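Local atomic coordinates of ATP phosphoribosyltransferase (Thermotoga maritima, PDB entry 1O63), a protein that probably catalyses, as the HisG subunit, the rate-controlling first step of histidine biosynthesis, condensing ATP with 5-phosphoribose 1-diphosphate to give phosphoribosyl-ATP. Residues A[103-114]-A[123-134]. Sequence-based numbering, arbitrary orientation. Where two conformers were deposited one is given.
Sequences EKRIATKFPNVT and WHCRIIPLKGSV
Lys104 NZ is held by two main-chain oxygens, Gly102 O and Pro100 O, of the loop leading into strand 104-108, while the chain behind it lies over one face of the Trp123 indole. The CH-pi evidence is direct: Lys104 CE stands 3.4 Å from the centroid of the five-membered ring of Trp123, 6° off the ring normal. Lys104 NZ lies farther out, 4.4 Å from the same centroid, and adds a cation-pi component. With CG beside the backbone N (chi1 -60°) and bends at chi2 and chi4, the lysine crosses the indole at about a right angle. An alanine in place of Trp123 would probably leave the lysine methylenes without their aromatic platform and freer to move.

Six backbone hydrogen bonds establish the parallel pairing, from Lys104 N to His124 O (2.9 Å) through Leu130 N to Thr108 O (2.8 Å). At the exposed end, Glu103 OE1 approaches the edge of the Arg126 guanidinium, 3.9 Å from NE, a long salt bridge with the two planes 83° apart. Thr114 and Ile127 meet tip to tip through their CG2 atoms in one conformer of Thr114; because a second conformer exists, the closeness of this contact is doubtful. Thr108 OG1 accepts from Phe110 N (2.8 Å), an ST turn leading into the helix, and also bonds to Val147 O.

These elements form a beta-alpha-beta unit: helix 111-121 covers the Ile106 and Ile127 face and is tied to strand 125-129 by the Cys118-Cys125 disulfide. Strand 104-108 lies between strand 125-129, outermost within the chain, and parallel strand 145-150, while the second subunit packs against Ile128 and Leu130.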
loop_
_atom_site.group_PDB
_atom_site.type_symbol
_atom_site.label_atom_id
_atom_site.label_comp_id
_atom_site.label_asym_id
_atom_site.label_seq_id
_atom_site.Cartn_x
_atom_site.Cartn_y
_atom_site.Cartn_z
ATOM N N GLU A 103 10.023 26.334 1.165
ATOM C CA GLU A 103 9.628 25.003 1.630
ATOM C C GLU A 103 9.207 24.152 0.432
ATOM O O GLU A 103 8.582 24.623 -0.506
ATOM C CB GLU A 103 8.519 25.159 2.668
ATOM C CG GLU A 103 7.876 23.877 3.150
ATOM C CD GLU A 103 6.694 24.145 4.075
ATOM O OE1 GLU A 103 6.792 23.763 5.263
ATOM O OE2 GLU A 103 5.694 24.729 3.623
ATOM N N LYS A 104 9.749 22.928 0.347
ATOM C CA LYS A 104 9.447 22.094 -0.823
ATOM C C LYS A 104 8.373 21.067 -0.527
ATOM O O LYS A 104 8.482 20.275 0.412
ATOM C CB LYS A 104 10.739 21.473 -1.331
ATOM C CG LYS A 104 11.773 22.528 -1.755
ATOM C CD LYS A 104 13.140 22.191 -1.152
ATOM C CE LYS A 104 14.210 23.116 -1.713
ATOM N NZ LYS A 104 14.080 24.476 -1.099
ATOM N N ARG A 105 7.281 21.087 -1.299
ATOM C CA ARG A 105 6.212 20.101 -1.108
ATOM C C ARG A 105 6.562 18.858 -1.963
ATOM O O ARG A 105 6.811 19.004 -3.154
ATOM C CB ARG A 105 4.868 20.677 -1.569
ATOM C CG ARG A 105 4.397 21.899 -0.781
ATOM C CD ARG A 105 3.021 22.373 -1.290
ATOM N NE ARG A 105 2.993 22.456 -2.739
ATOM C CZ ARG A 105 1.924 22.343 -3.520
ATOM N NH1 ARG A 105 2.046 22.430 -4.837
ATOM N NH2 ARG A 105 0.710 22.184 -3.005
ATOM N N ILE A 106 6.802 17.727 -1.301
ATOM C CA ILE A 106 7.204 16.513 -2.008
ATOM C C ILE A 106 6.204 15.388 -1.685
ATOM O O ILE A 106 6.104 15.038 -0.511
ATOM C CB ILE A 106 8.599 16.027 -1.576
ATOM C CG1 ILE A 106 9.597 17.198 -1.551
ATOM C CG2 ILE A 106 9.083 14.905 -2.464
ATOM C CD1 ILE A 106 11.003 16.825 -1.115
ATOM N N ALA A 107 5.584 14.856 -2.727
ATOM C CA ALA A 107 4.695 13.695 -2.601
ATOM C C ALA A 107 5.528 12.432 -2.766
ATOM O O ALA A 107 6.457 12.428 -3.573
ATOM C CB ALA A 107 3.659 13.699 -3.733
ATOM N N THR A 108 5.184 11.377 -2.011
ATOM C CA THR A 108 5.993 10.147 -2.148
ATOM C C THR A 108 5.310 9.000 -1.409
ATOM O O THR A 108 4.515 9.254 -0.496
ATOM C CB THR A 108 7.381 10.398 -1.505
ATOM O OG1 THR A 108 8.198 9.235 -1.589
ATOM C CG2 THR A 108 7.219 10.758 -0.024
ATOM N N LYS A 109 5.648 7.778 -1.762
ATOM C CA LYS A 109 5.280 6.588 -1.017
ATOM C C LYS A 109 6.364 6.261 0.022
ATOM O O LYS A 109 6.220 5.321 0.827
ATOM C CB LYS A 109 5.176 5.351 -1.922
ATOM C CG LYS A 109 4.218 5.514 -3.082
ATOM C CD LYS A 109 3.821 4.167 -3.657
ATOM C CE LYS A 109 4.822 3.683 -4.658
ATOM N NZ LYS A 109 4.308 2.553 -5.492
ATOM N N PHE A 110 7.500 6.945 -0.101
ATOM C CA PHE A 110 8.632 6.685 0.817
ATOM C C PHE A 110 8.991 7.890 1.655
ATOM O O PHE A 110 9.974 8.591 1.400
ATOM C CB PHE A 110 9.841 6.258 -0.053
ATOM C CG PHE A 110 9.416 5.222 -1.096
ATOM C CD1 PHE A 110 9.143 5.615 -2.380
ATOM C CD2 PHE A 110 9.314 3.875 -0.759
ATOM C CE1 PHE A 110 8.782 4.693 -3.358
ATOM C CE2 PHE A 110 8.967 2.939 -1.720
ATOM C CZ PHE A 110 8.649 3.349 -3.002
ATOM N N PRO A 111 8.198 8.189 2.699
ATOM C CA PRO A 111 8.439 9.346 3.528
ATOM C C PRO A 111 9.740 9.338 4.283
ATOM O O PRO A 111 10.344 10.434 4.380
ATOM C CB PRO A 111 7.205 9.434 4.438
ATOM C CG PRO A 111 6.639 8.053 4.438
ATOM C CD PRO A 111 7.002 7.452 3.119
ATOM N N ASN A 112 10.290 8.232 4.760
ATOM C CA ASN A 112 11.566 8.274 5.480
ATOM C C ASN A 112 12.725 8.508 4.518
ATOM O O ASN A 112 13.642 9.269 4.797
ATOM C CB ASN A 112 11.800 7.006 6.306
ATOM C CG ASN A 112 10.749 6.849 7.394
ATOM O OD1 ASN A 112 10.278 7.835 7.946
ATOM N ND2 ASN A 112 10.338 5.604 7.655
ATOM N N VAL A 113 12.709 7.751 3.391
ATOM C CA VAL A 113 13.690 7.989 2.332
ATOM C C VAL A 113 13.687 9.476 1.931
ATOM O O VAL A 113 14.725 10.101 1.821
ATOM C CB VAL A 113 13.328 7.142 1.092
ATOM C CG1 VAL A 113 13.948 7.706 -0.170
ATOM C CG2 VAL A 113 13.804 5.704 1.349
ATOM N N THR A 114 12.503 10.040 1.697
ATOM C CA THR A 114 12.404 11.447 1.275
ATOM C C THR A 114 12.910 12.365 2.385
ATOM O O THR A 114 13.708 13.280 2.129
ATOM C CB THR A 114 11.035 11.899 0.806
ATOM O OG1 THR A 114 11.040 13.364 0.677
ATOM C CG2 THR A 114 9.923 11.601 1.779
ATOM N N TRP A 123 17.266 20.966 3.145
ATOM C CA TRP A 123 16.010 21.520 2.690
ATOM C C TRP A 123 14.940 21.441 3.783
ATOM O O TRP A 123 14.916 20.479 4.558
ATOM C CB TRP A 123 15.488 20.743 1.485
ATOM C CG TRP A 123 16.208 20.859 0.193
ATOM C CD1 TRP A 123 17.224 21.708 -0.131
ATOM C CD2 TRP A 123 15.915 20.122 -1.013
ATOM N NE1 TRP A 123 17.599 21.532 -1.435
ATOM C CE2 TRP A 123 16.804 20.563 -2.002
ATOM C CE3 TRP A 123 14.966 19.139 -1.336
ATOM C CZ2 TRP A 123 16.809 20.050 -3.294
ATOM C CZ3 TRP A 123 14.974 18.618 -2.623
ATOM C CH2 TRP A 123 15.874 19.074 -3.581
ATOM N N HIS A 124 14.038 22.409 3.777
ATOM C CA HIS A 124 12.828 22.319 4.611
ATOM C C HIS A 124 11.752 21.714 3.696
ATOM O O HIS A 124 11.511 22.275 2.617
ATOM C CB HIS A 124 12.402 23.679 5.130
ATOM C CG HIS A 124 13.246 24.194 6.268
ATOM N ND1 HIS A 124 14.455 24.816 6.068
ATOM C CD2 HIS A 124 13.039 24.177 7.607
ATOM C CE1 HIS A 124 14.968 25.161 7.239
ATOM N NE2 HIS A 124 14.124 24.791 8.187
ATOM N N CYS A 125 11.223 20.565 4.045
ATOM C CA CYS A 125 10.276 19.871 3.168
ATOM C C CYS A 125 8.938 19.620 3.819
ATOM O O CYS A 125 8.829 19.316 5.017
ATOM C CB CYS A 125 10.922 18.517 2.757
ATOM S SG CYS A 125 12.376 18.641 1.709
ATOM N N ARG A 126 7.884 19.708 3.046
ATOM C CA ARG A 126 6.521 19.374 3.482
ATOM C C ARG A 126 6.187 18.040 2.775
ATOM O O ARG A 126 5.927 18.068 1.565
ATOM C CB ARG A 126 5.590 20.485 3.043
ATOM C CG ARG A 126 4.248 20.569 3.711
ATOM C CD ARG A 126 4.353 21.036 5.163
ATOM N NE ARG A 126 3.310 21.974 5.511
ATOM C CZ ARG A 126 2.003 21.829 5.387
ATOM N NH1 ARG A 126 1.194 22.827 5.762
ATOM N NH2 ARG A 126 1.458 20.730 4.898
ATOM N N ILE A 127 6.364 16.931 3.475
ATOM C CA ILE A 127 6.249 15.617 2.818
ATOM C C ILE A 127 4.840 15.069 2.802
ATOM O O ILE A 127 4.246 14.798 3.843
ATOM C CB ILE A 127 7.183 14.577 3.459
ATOM C CG1 ILE A 127 8.629 15.048 3.411
ATOM C CG2 ILE A 127 7.043 13.221 2.755
ATOM C CD1 ILE A 127 9.578 14.158 4.206
ATOM N N ILE A 128 4.344 14.756 1.600
ATOM C CA ILE A 128 2.983 14.238 1.461
ATOM C C ILE A 128 2.954 12.778 1.045
ATOM O O ILE A 128 3.204 12.448 -0.115
ATOM C CB ILE A 128 2.225 15.091 0.409
ATOM C CG1 ILE A 128 2.262 16.571 0.867
ATOM C CG2 ILE A 128 0.808 14.579 0.266
ATOM C CD1 ILE A 128 1.713 17.548 -0.137
ATOM N N PRO A 129 2.616 11.881 1.964
ATOM C CA PRO A 129 2.571 10.467 1.714
ATOM C C PRO A 129 1.419 10.045 0.813
ATOM O O PRO A 129 0.283 10.456 1.047
ATOM C CB PRO A 129 2.364 9.820 3.085
ATOM C CG PRO A 129 2.627 10.878 4.073
ATOM C CD PRO A 129 2.320 12.192 3.393
ATOM N N LEU A 130 1.720 9.245 -0.189
ATOM C CA LEU A 130 0.702 8.742 -1.129
ATOM C C LEU A 130 0.882 7.225 -1.225
ATOM O O LEU A 130 2.006 6.732 -0.990
ATOM C CB LEU A 130 0.911 9.360 -2.513
ATOM C CG LEU A 130 0.576 10.843 -2.669
ATOM C CD1 LEU A 130 0.811 11.319 -4.100
ATOM C CD2 LEU A 130 -0.878 11.098 -2.265
ATOM N N LYS A 131 -0.128 6.534 -1.735
ATOM C CA LYS A 131 -0.041 5.082 -1.857
ATOM C C LYS A 131 0.329 4.643 -3.259
ATOM O O LYS A 131 0.613 3.469 -3.467
ATOM C CB LYS A 131 -1.365 4.423 -1.468
ATOM C CG LYS A 131 -1.941 4.836 -0.135
ATOM C CD LYS A 131 -1.553 3.832 0.956
ATOM C CE LYS A 131 -0.176 4.169 1.504
ATOM N NZ LYS A 131 0.499 2.970 2.095
ATOM N N GLY A 132 0.194 5.504 -4.251
ATOM C CA GLY A 132 0.528 5.103 -5.632
ATOM C C GLY A 132 0.158 6.273 -6.552
ATOM O O GLY A 132 -0.213 7.332 -6.030
ATOM N N SER A 133 0.387 6.115 -7.840
ATOM C CA SER A 133 0.134 7.159 -8.823
ATOM C C SER A 133 0.698 8.496 -8.357
ATOM O O SER A 133 0.128 9.574 -8.570
ATOM C CB SER A 133 -1.366 7.269 -9.116
ATOM O OG SER A 133 -1.849 6.083 -9.722
ATOM N N VAL A 134 1.939 8.451 -7.841
ATOM C CA VAL A 134 2.567 9.632 -7.282
ATOM C C VAL A 134 2.828 10.668 -8.358
ATOM O O VAL A 134 2.915 11.861 -8.070
ATOM C CB VAL A 134 3.850 9.280 -6.515
ATOM C CG1 VAL A 134 4.444 10.512 -5.856
ATOM C CG2 VAL A 134 3.532 8.250 -5.405
#